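Local coordinates for periplasmic binding protein (Mycobacterium smegmatis, PDB 4MDY) that probably captures an iron-containing solute outside the cytoplasmic membrane and passes it to an ABC transporter for uptake, at residues L45-V50 / N148-E153; A123-E128 / A138-Q143; M204-L209 / P288-V293; W232-D237 / D241-D246. All coordinates share one frame; numbering follows the deposited sequence.

Interaction 1 (L45-V50 / N148-E153); sequences LAVGVV and NAEMTE
The backbones of 45-50 and 148-153 come nearest at Val47 and Glu150, whose CA atoms lie 6.8 Å apart where the turn that ends one helix meets the first turns of another. Val47 carries the contact from its side. Its CG1 methyl rests 3.8 Å from CE of Met151, a selenomethionine, and the two side chains cross at roughly a right angle. The chain of Met151 leaves with CG anti to its backbone N (chi1 -170°) and then bends at both chi2 and chi3, a double fold that turns the terminal methyl back to the valine; CE lies beside CG2 of Val47 as well, at 4.2 Å. The aliphatic part of Glu150 adds a second contact, at the exposed side: it slides past Val47 in the opposite direction, with CG 4.0 Å from Val47 CG1.

Helix 148-168 is the long helix that joins the two lobes in binding proteins of the iron and vitamin B12 family, and Val47 is pressed against its N-terminal end. Leu154, one turn on from Glu150, also touches Val47, while Lys147 NZ is hydrogen-bonded to Val47 O. The turn itself is a Schellman motif: Gly48, at positive phi, directs its N back to Leu45 O (3.1 Å), and Val49 N returns to Leu44 O. On the interlobe helix, Asn148 O takes two donors from opposite faces of its plane, Thr152 N and the hydroxyl Thr152 OG1, both at 2.9 Å.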
# COMPACT_ATOMS: atom_id res chain seq x y z
N LEU A 45 -5.64 6.06 -10.99
CA LEU A 45 -4.94 5.78 -12.24
C LEU A 45 -5.28 4.41 -12.82
O LEU A 45 -5.33 4.25 -14.03
CB LEU A 45 -3.43 5.92 -12.04
CG LEU A 45 -2.94 7.36 -11.84
CD1 LEU A 45 -1.48 7.37 -11.41
CD2 LEU A 45 -3.14 8.19 -13.10
N ALA A 46 -5.54 3.42 -11.96
CA ALA A 46 -5.93 2.09 -12.41
C ALA A 46 -7.16 2.13 -13.31
O ALA A 46 -7.27 1.33 -14.24
CB ALA A 46 -6.20 1.17 -11.22
N VAL A 47 -8.09 3.05 -13.04
CA VAL A 47 -9.32 3.17 -13.82
C VAL A 47 -9.33 4.37 -14.77
O VAL A 47 -10.38 4.74 -15.30
CB VAL A 47 -10.58 3.17 -12.91
CG1 VAL A 47 -10.71 1.83 -12.20
CG2 VAL A 47 -10.55 4.32 -11.91
N GLY A 48 -8.17 4.97 -15.01
CA GLY A 48 -8.03 6.01 -16.03
C GLY A 48 -8.41 7.41 -15.59
O GLY A 48 -8.57 8.29 -16.42
N VAL A 49 -8.56 7.62 -14.29
CA VAL A 49 -8.82 8.95 -13.75
C VAL A 49 -7.47 9.53 -13.35
O VAL A 49 -6.82 9.03 -12.43
CB VAL A 49 -9.77 8.89 -12.55
CG1 VAL A 49 -9.93 10.27 -11.92
CG2 VAL A 49 -11.13 8.33 -12.99
N VAL A 50 -7.02 10.56 -14.06
CA VAL A 50 -5.72 11.18 -13.77
C VAL A 50 -5.93 12.36 -12.82
O VAL A 50 -6.56 13.36 -13.20
CB VAL A 50 -5.00 11.66 -15.06
CG1 VAL A 50 -3.62 12.20 -14.75
CG2 VAL A 50 -4.89 10.51 -16.06
N ASN A 148 -17.07 1.66 -10.92
CA ASN A 148 -17.11 0.56 -9.97
C ASN A 148 -17.00 -0.82 -10.62
O ASN A 148 -16.41 -1.72 -10.04
CB ASN A 148 -18.35 0.65 -9.08
CG ASN A 148 -19.61 0.93 -9.87
OD1 ASN A 148 -19.83 2.05 -10.33
ND2 ASN A 148 -20.45 -0.10 -10.03
N ALA A 149 -17.53 -0.98 -11.83
CA ALA A 149 -17.43 -2.26 -12.55
C ALA A 149 -15.97 -2.63 -12.84
O ALA A 149 -15.53 -3.75 -12.60
CB ALA A 149 -18.25 -2.22 -13.83
N GLU A 150 -15.20 -1.68 -13.36
CA GLU A 150 -13.79 -1.93 -13.63
C GLU A 150 -13.02 -2.18 -12.34
O GLU A 150 -12.15 -3.04 -12.29
CB GLU A 150 -13.16 -0.76 -14.40
CG GLU A 150 -11.72 -1.02 -14.85
CD GLU A 150 -11.62 -2.11 -15.91
OE1 GLU A 150 -11.59 -1.76 -17.10
OE2 GLU A 150 -11.62 -3.31 -15.55
N MSE A 151 -13.33 -1.41 -11.30
CA MSE A 151 -12.59 -1.53 -10.03
C MSE A 151 -12.82 -2.90 -9.45
O MSE A 151 -11.90 -3.53 -8.94
CB MSE A 151 -13.00 -0.45 -9.04
CG MSE A 151 -12.08 -0.40 -7.82
SE MSE A 151 -10.28 0.24 -8.29
CE MSE A 151 -10.81 2.14 -8.37
N THR A 152 -14.05 -3.37 -9.54
CA THR A 152 -14.35 -4.73 -9.08
C THR A 152 -13.51 -5.74 -9.84
O THR A 152 -12.91 -6.63 -9.24
CB THR A 152 -15.84 -5.03 -9.27
OG1 THR A 152 -16.59 -4.12 -8.47
CG2 THR A 152 -16.17 -6.47 -8.86
N GLU A 153 -13.48 -5.60 -11.16
CA GLU A 153 -12.61 -6.43 -12.01
C GLU A 153 -11.14 -6.37 -11.58
O GLU A 153 -10.48 -7.41 -11.52
CB GLU A 153 -12.74 -5.99 -13.47
CG GLU A 153 -11.83 -6.76 -14.42
CD GLU A 153 -12.14 -8.25 -14.43
OE1 GLU A 153 -13.31 -8.63 -14.16
OE2 GLU A 153 -11.20 -9.02 -14.71

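Interaction 2 (A123-E128 / A138-Q143); sequences AQTGSE and ATIIGQ
Ile140 meets the loop 123-128 through a single methyl. Its CD1 lies 3.8 Å from the carbonyl oxygen Ala123 O, a van der Waals approach with no hydrogen bond, and 4.0 Å from Thr125 CG2. The isoleucine reaches this far because its longer branch is fully extended, CG1 lying anti to the backbone N (chi1 -163°) and CD1 continuing the line (chi2 171°). It slides past Thr125 in the opposite direction. The threonine offers carbon to the helix because its CG2 stands anti to its own carbonyl carbon, while OG1 is turned elsewhere and has a hydrogen bond outside the contact.

A second shell fixes the loop. Glu132 OE1 accepts from Thr125 N, Gln124 NE2 bonds to Leu107 O, and the backbone of Gln124 pairs with Ala20. Val17 and His19 of strand 15-19 also touch Ile140, which is buried. On other faces of helix 134-144, Ala138 packs against Met151 and Ile155 of helix 148-168, and Ile141 against helix 40-46. The whole is a strand-loop-helix connection within the N-terminal lobe of a solute-binding protein, its helix immediately preceding the long helix that links the lobes.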
# COMPACT_ATOMS: atom_id res chain seq x y z
N ALA A 123 -13.99 9.95 2.26
CA ALA A 123 -13.24 9.58 3.46
C ALA A 123 -13.07 8.08 3.59
O ALA A 123 -13.69 7.28 2.87
CB ALA A 123 -13.95 10.12 4.70
N GLN A 124 -12.22 7.69 4.54
CA GLN A 124 -12.09 6.30 4.96
C GLN A 124 -13.48 5.74 5.31
O GLN A 124 -14.38 6.48 5.72
CB GLN A 124 -11.13 6.16 6.14
CG GLN A 124 -11.58 6.82 7.44
CD GLN A 124 -11.10 8.25 7.61
OE1 GLN A 124 -10.90 8.98 6.63
NE2 GLN A 124 -10.92 8.66 8.85
N THR A 125 -13.64 4.44 5.15
CA THR A 125 -14.97 3.84 5.31
C THR A 125 -15.31 3.57 6.76
O THR A 125 -16.48 3.64 7.15
CB THR A 125 -15.08 2.52 4.52
OG1 THR A 125 -13.95 1.70 4.80
CG2 THR A 125 -15.10 2.79 3.04
N GLY A 126 -14.30 3.26 7.57
CA GLY A 126 -14.50 2.90 8.96
C GLY A 126 -13.60 3.69 9.89
O GLY A 126 -13.39 4.88 9.70
N SER A 127 -13.04 3.00 10.88
CA SER A 127 -12.33 3.65 11.98
C SER A 127 -10.80 3.76 11.81
O SER A 127 -10.11 4.19 12.73
CB SER A 127 -12.63 2.89 13.27
OG SER A 127 -12.16 1.56 13.19
N GLU A 128 -10.28 3.40 10.64
CA GLU A 128 -8.85 3.52 10.35
C GLU A 128 -8.63 4.67 9.37
O GLU A 128 -9.05 4.61 8.22
CB GLU A 128 -8.30 2.22 9.78
CG GLU A 128 -8.48 1.02 10.71
CD GLU A 128 -7.78 1.19 12.06
OE1 GLU A 128 -6.70 1.82 12.12
OE2 GLU A 128 -8.32 0.68 13.08
N ALA A 138 -10.24 0.91 -2.53
CA ALA A 138 -10.45 0.80 -3.97
C ALA A 138 -11.93 0.86 -4.30
O ALA A 138 -12.34 1.57 -5.20
CB ALA A 138 -9.85 -0.50 -4.49
N THR A 139 -12.74 0.12 -3.54
CA THR A 139 -14.17 0.07 -3.81
C THR A 139 -14.86 1.44 -3.72
O THR A 139 -15.61 1.81 -4.62
CB THR A 139 -14.87 -0.95 -2.90
OG1 THR A 139 -14.30 -2.25 -3.13
CG2 THR A 139 -16.36 -1.02 -3.22
N ILE A 140 -14.63 2.18 -2.65
CA ILE A 140 -15.29 3.48 -2.51
C ILE A 140 -14.81 4.47 -3.58
O ILE A 140 -15.61 5.23 -4.09
CB ILE A 140 -15.16 4.07 -1.09
CG1 ILE A 140 -16.19 5.19 -0.88
CG2 ILE A 140 -13.75 4.59 -0.83
CD1 ILE A 140 -16.27 5.68 0.54
N ILE A 141 -13.52 4.42 -3.93
CA ILE A 141 -12.98 5.32 -4.97
C ILE A 141 -13.58 5.00 -6.35
O ILE A 141 -13.96 5.91 -7.09
CB ILE A 141 -11.44 5.28 -5.02
CG1 ILE A 141 -10.87 5.87 -3.74
CG2 ILE A 141 -10.91 6.04 -6.24
CD1 ILE A 141 -9.38 5.63 -3.55
N GLY A 142 -13.66 3.71 -6.67
CA GLY A 142 -14.32 3.24 -7.88
C GLY A 142 -15.75 3.72 -7.98
O GLY A 142 -16.19 4.15 -9.05
N GLN A 143 -16.47 3.66 -6.86
CA GLN A 143 -17.85 4.17 -6.81
C GLN A 143 -17.91 5.67 -7.09
O GLN A 143 -18.68 6.12 -7.94
CB GLN A 143 -18.48 3.86 -5.45
CG GLN A 143 -18.84 2.40 -5.30
CD GLN A 143 -19.22 2.01 -3.88
OE1 GLN A 143 -19.68 2.83 -3.09
NE2 GLN A 143 -19.04 0.75 -3.56

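Interaction 3 (M204-L209 / P288-V293); sequences MGLTVL and PELARV
Flanking Leu290, the residue that meets Met204 and Leu206, the shortest polar bond is the helical one from Arg292 N to Pro288 O, 3.0 Å; no hydrogen bond passes between 204-209 and 288-293. The contact itself gathers on one methyl, Leu290 CD1. Leu206 reaches toward it tip to tip, the two CD1 atoms 4.0 Å apart, while the selenomethionine Met204 crosses the leucine at about a right angle and sets its SE 4.1 Å from the same Leu290 CD1. Met204 delivers the selenium by running straight beyond CG (chi2 180°, chi3 -174°).

Between these two residues the backbone turns at Gly205, which at positive phi completes the Schellman motif after helix 199-203; Met204 and Leu206, on either side of this glycine in sequence, both point toward the C-terminal helix 279-294. From there the chain enters strand 207-208, an outer strand of the parallel sheet, where Thr207 bonds to the backbone of Lys175 and Ala177. Phe172 touches both Leu206 and Leu290, and Leu290 also lies on Val229 and Ile231, so helix 279-294 covers one face of this sheet.

On the helix, Glu289 OE1 lies 3.3 Å from Arg292 NH1 but well out of the guanidinium plane, an attraction of charges without a directed N-H. Across the interface, by contrast, the hold is entirely apolar, resting on dispersion and the burial of three side chains.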
# COMPACT_ATOMS: atom_id res chain seq x y z
N MSE A 204 -0.92 -16.63 -1.41
CA MSE A 204 0.13 -17.35 -2.14
C MSE A 204 0.43 -18.70 -1.54
O MSE A 204 1.23 -19.46 -2.10
CB MSE A 204 1.41 -16.53 -2.14
CG MSE A 204 1.37 -15.32 -3.06
SE MSE A 204 3.11 -14.42 -2.88
CE MSE A 204 2.89 -12.79 -3.95
N GLY A 205 -0.17 -19.02 -0.39
CA GLY A 205 -0.03 -20.33 0.23
C GLY A 205 0.86 -20.36 1.46
O GLY A 205 0.96 -21.38 2.13
N LEU A 206 1.48 -19.23 1.78
CA LEU A 206 2.38 -19.13 2.93
C LEU A 206 1.62 -19.05 4.24
O LEU A 206 0.43 -18.70 4.28
CB LEU A 206 3.27 -17.89 2.81
CG LEU A 206 4.20 -17.85 1.60
CD1 LEU A 206 4.73 -16.44 1.38
CD2 LEU A 206 5.34 -18.84 1.78
N THR A 207 2.32 -19.39 5.31
CA THR A 207 1.83 -19.22 6.66
C THR A 207 2.42 -17.93 7.22
O THR A 207 3.64 -17.72 7.21
CB THR A 207 2.18 -20.43 7.56
OG1 THR A 207 1.42 -21.57 7.14
CG2 THR A 207 1.88 -20.14 9.02
N VAL A 208 1.54 -17.05 7.67
CA VAL A 208 1.92 -15.76 8.21
C VAL A 208 1.93 -15.88 9.73
O VAL A 208 0.88 -15.98 10.37
CB VAL A 208 0.94 -14.67 7.75
CG1 VAL A 208 1.26 -13.33 8.39
CG2 VAL A 208 0.98 -14.53 6.23
N LEU A 209 3.13 -15.88 10.31
CA LEU A 209 3.32 -15.99 11.75
C LEU A 209 2.77 -14.80 12.52
O LEU A 209 2.93 -13.66 12.09
CB LEU A 209 4.81 -16.09 12.08
CG LEU A 209 5.55 -17.38 11.73
CD1 LEU A 209 7.02 -17.21 12.09
CD2 LEU A 209 4.92 -18.56 12.46
N PRO A 288 9.57 -15.34 -7.48
CA PRO A 288 10.93 -15.83 -7.79
C PRO A 288 11.91 -15.75 -6.60
O PRO A 288 12.77 -16.63 -6.44
CB PRO A 288 11.40 -14.90 -8.91
CG PRO A 288 10.15 -14.39 -9.55
CD PRO A 288 9.09 -14.37 -8.48
N GLU A 289 11.78 -14.71 -5.77
CA GLU A 289 12.64 -14.58 -4.59
C GLU A 289 12.28 -15.64 -3.55
O GLU A 289 13.15 -16.26 -2.95
CB GLU A 289 12.52 -13.19 -3.96
CG GLU A 289 12.89 -12.03 -4.87
CD GLU A 289 14.39 -11.91 -5.14
OE1 GLU A 289 15.21 -12.20 -4.24
OE2 GLU A 289 14.75 -11.51 -6.27
N LEU A 290 10.98 -15.85 -3.35
CA LEU A 290 10.52 -16.91 -2.46
C LEU A 290 10.98 -18.28 -2.94
O LEU A 290 11.39 -19.13 -2.14
CB LEU A 290 8.99 -16.89 -2.32
CG LEU A 290 8.40 -15.65 -1.64
CD1 LEU A 290 6.90 -15.60 -1.85
CD2 LEU A 290 8.74 -15.61 -0.16
N ALA A 291 10.90 -18.51 -4.25
CA ALA A 291 11.25 -19.81 -4.83
C ALA A 291 12.75 -20.08 -4.69
O ALA A 291 13.16 -21.22 -4.47
CB ALA A 291 10.85 -19.86 -6.30
N ARG A 292 13.55 -19.02 -4.80
CA ARG A 292 14.99 -19.09 -4.62
C ARG A 292 15.41 -19.59 -3.23
O ARG A 292 16.38 -20.34 -3.11
CB ARG A 292 15.64 -17.72 -4.88
CG ARG A 292 17.16 -17.73 -4.93
CD ARG A 292 17.73 -16.33 -5.10
NE ARG A 292 17.24 -15.70 -6.32
CZ ARG A 292 17.32 -14.39 -6.60
NH1 ARG A 292 17.88 -13.54 -5.74
NH2 ARG A 292 16.82 -13.94 -7.75
N VAL A 293 14.67 -19.19 -2.19
CA VAL A 293 15.03 -19.56 -0.82
C VAL A 293 14.23 -20.75 -0.28
O VAL A 293 14.73 -21.49 0.56
CB VAL A 293 14.93 -18.35 0.15
CG1 VAL A 293 15.77 -17.18 -0.36
CG2 VAL A 293 13.50 -17.91 0.37

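Interaction 4 (W232-D237 / D241-D246); sequences WTTESD and DALLAD
Leu243 lays its two methyls obliquely against the six-membered ring of Trp232: CD1 sits 3.7 Å from CE3, and CD2 is 3.9 Å from CZ3. The same CD1 also meets Thr234 CG2 at 3.7 Å, so one branch of the leucine is lodged between indole and threonine methyl. Thr234 presents that methyl because CG2 lies anti to its own carbonyl carbon, OG1 taking the place between N and C (chi1 48°) and being hydrogen-bonded elsewhere. Beyond the pair, Trp232 stacks on Phe262, which also touches Leu243, and its NE1 bonds to Asn260 OD1, fixing the rotation of the indole.

The segments belong to a beta-alpha-beta crossover: strand 229-233 passes through an inverse gamma turn at Thr233 into helix 237-244, and the chain returns in the neighbouring parallel strand 260-262. Ser236 is the N-cap of that helix, its OG bonded to Asp239 N. The opening turn closes with Asp241 N bonded to Asp237 O, 2.9 Å long and nearly straight at 168°. At the far end, Asp246 caps the next helix through OD1 to Val249 N.

Asp241 OD2 comes to the side of Asp237 O, 3.2 Å away, an approach of two acceptors and not a bond. The exposed carboxylates, with Asp237 OD1 and Asp241 OD2 5.7 Å apart, would be expected to repel mildly; solvent would probably screen them, and Asp237 OD1 has a long, weak ion pair with Arg240. The apolar hold is Leu243 on Trp232 and the Thr234 methyl, beside the one backbone hydrogen bond.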
# COMPACT_ATOMS: atom_id res chain seq x y z
N TRP A 232 12.53 -8.77 4.13
CA TRP A 232 12.89 -7.45 4.64
C TRP A 232 12.62 -6.43 3.54
O TRP A 232 13.15 -6.56 2.43
CB TRP A 232 14.36 -7.39 5.01
CG TRP A 232 14.82 -8.43 5.98
CD1 TRP A 232 15.17 -9.73 5.70
CD2 TRP A 232 15.03 -8.25 7.39
NE1 TRP A 232 15.57 -10.37 6.85
CE2 TRP A 232 15.49 -9.49 7.90
CE3 TRP A 232 14.86 -7.18 8.27
CZ2 TRP A 232 15.80 -9.67 9.25
CZ3 TRP A 232 15.17 -7.35 9.60
CH2 TRP A 232 15.63 -8.59 10.08
N THR A 233 11.82 -5.41 3.84
CA THR A 233 11.43 -4.45 2.82
C THR A 233 12.47 -3.33 2.71
O THR A 233 12.19 -2.15 2.92
CB THR A 233 10.02 -3.89 3.06
OG1 THR A 233 9.94 -3.28 4.36
CG2 THR A 233 8.99 -5.04 2.96
N THR A 234 13.69 -3.75 2.38
CA THR A 234 14.79 -2.84 2.11
C THR A 234 14.51 -2.02 0.86
O THR A 234 13.82 -2.48 -0.05
CB THR A 234 16.12 -3.61 1.92
OG1 THR A 234 15.92 -4.71 1.01
CG2 THR A 234 16.62 -4.14 3.24
N GLU A 235 15.06 -0.80 0.82
CA GLU A 235 14.92 0.11 -0.31
C GLU A 235 16.27 0.43 -0.95
O GLU A 235 16.34 1.23 -1.88
CB GLU A 235 14.23 1.40 0.14
CG GLU A 235 12.85 1.18 0.74
CD GLU A 235 12.20 2.46 1.22
OE1 GLU A 235 12.50 3.54 0.66
OE2 GLU A 235 11.37 2.39 2.15
N SER A 236 17.34 -0.18 -0.45
CA SER A 236 18.67 -0.02 -1.04
C SER A 236 19.64 -1.09 -0.56
O SER A 236 19.36 -1.84 0.39
CB SER A 236 19.25 1.36 -0.72
OG SER A 236 19.50 1.51 0.67
N ASP A 237 20.78 -1.17 -1.24
CA ASP A 237 21.90 -1.99 -0.81
C ASP A 237 22.39 -1.50 0.54
O ASP A 237 22.75 -2.30 1.40
CB ASP A 237 23.05 -1.91 -1.82
CG ASP A 237 22.71 -2.54 -3.16
OD1 ASP A 237 21.93 -3.53 -3.19
OD2 ASP A 237 23.23 -2.06 -4.19
N ASP A 241 22.84 -4.08 3.71
CA ASP A 241 24.15 -4.29 4.31
C ASP A 241 24.17 -3.83 5.77
O ASP A 241 24.85 -4.43 6.60
CB ASP A 241 25.23 -3.62 3.46
CG ASP A 241 25.31 -4.20 2.04
OD1 ASP A 241 24.98 -5.39 1.84
OD2 ASP A 241 25.71 -3.47 1.12
N ALA A 242 23.38 -2.80 6.10
CA ALA A 242 23.22 -2.38 7.49
C ALA A 242 22.55 -3.46 8.34
O ALA A 242 22.90 -3.65 9.51
CB ALA A 242 22.45 -1.07 7.57
N LEU A 243 21.60 -4.18 7.77
CA LEU A 243 20.96 -5.29 8.48
C LEU A 243 21.92 -6.46 8.66
O LEU A 243 22.05 -7.01 9.75
CB LEU A 243 19.70 -5.76 7.75
CG LEU A 243 18.55 -4.75 7.72
CD1 LEU A 243 17.51 -5.19 6.70
CD2 LEU A 243 17.92 -4.59 9.09
N LEU A 244 22.59 -6.84 7.58
CA LEU A 244 23.57 -7.92 7.64
C LEU A 244 24.78 -7.59 8.53
O LEU A 244 25.42 -8.49 9.07
CB LEU A 244 24.03 -8.30 6.23
CG LEU A 244 22.94 -8.95 5.37
CD1 LEU A 244 23.41 -9.08 3.93
CD2 LEU A 244 22.52 -10.30 5.93
N ALA A 245 25.07 -6.30 8.71
CA ALA A 245 26.14 -5.87 9.62
C ALA A 245 25.76 -5.96 11.10
O ALA A 245 26.63 -5.92 11.97
CB ALA A 245 26.57 -4.44 9.28
N ASP A 246 24.47 -6.07 11.40
CA ASP A 246 24.01 -6.20 12.78
C ASP A 246 24.38 -7.60 13.29
O ASP A 246 24.07 -8.59 12.64
CB ASP A 246 22.50 -5.95 12.88
CG ASP A 246 21.97 -6.12 14.28
OD1 ASP A 246 21.78 -7.27 14.70
OD2 ASP A 246 21.74 -5.10 14.96

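Following the chain from the N terminus, 45-50 opens the first long loop, which interaction 1 closes at 148-153, at the start of the interlobe helix. Interaction 2 is a short closure nested inside it; the two touch directly, since helix 134-144 leads into helix 148-168 and packs on it. Both belong to the N-terminal lobe. The long helix then carries the chain to the second lobe, where 204-209 opens a loop that interaction 3 closes at the C-terminal helix. Interaction 4 nests within that loop and reaches the same parallel sheet, its centre about 19 Å from that of interaction 3. The two nested pairs lie in series, none crossing.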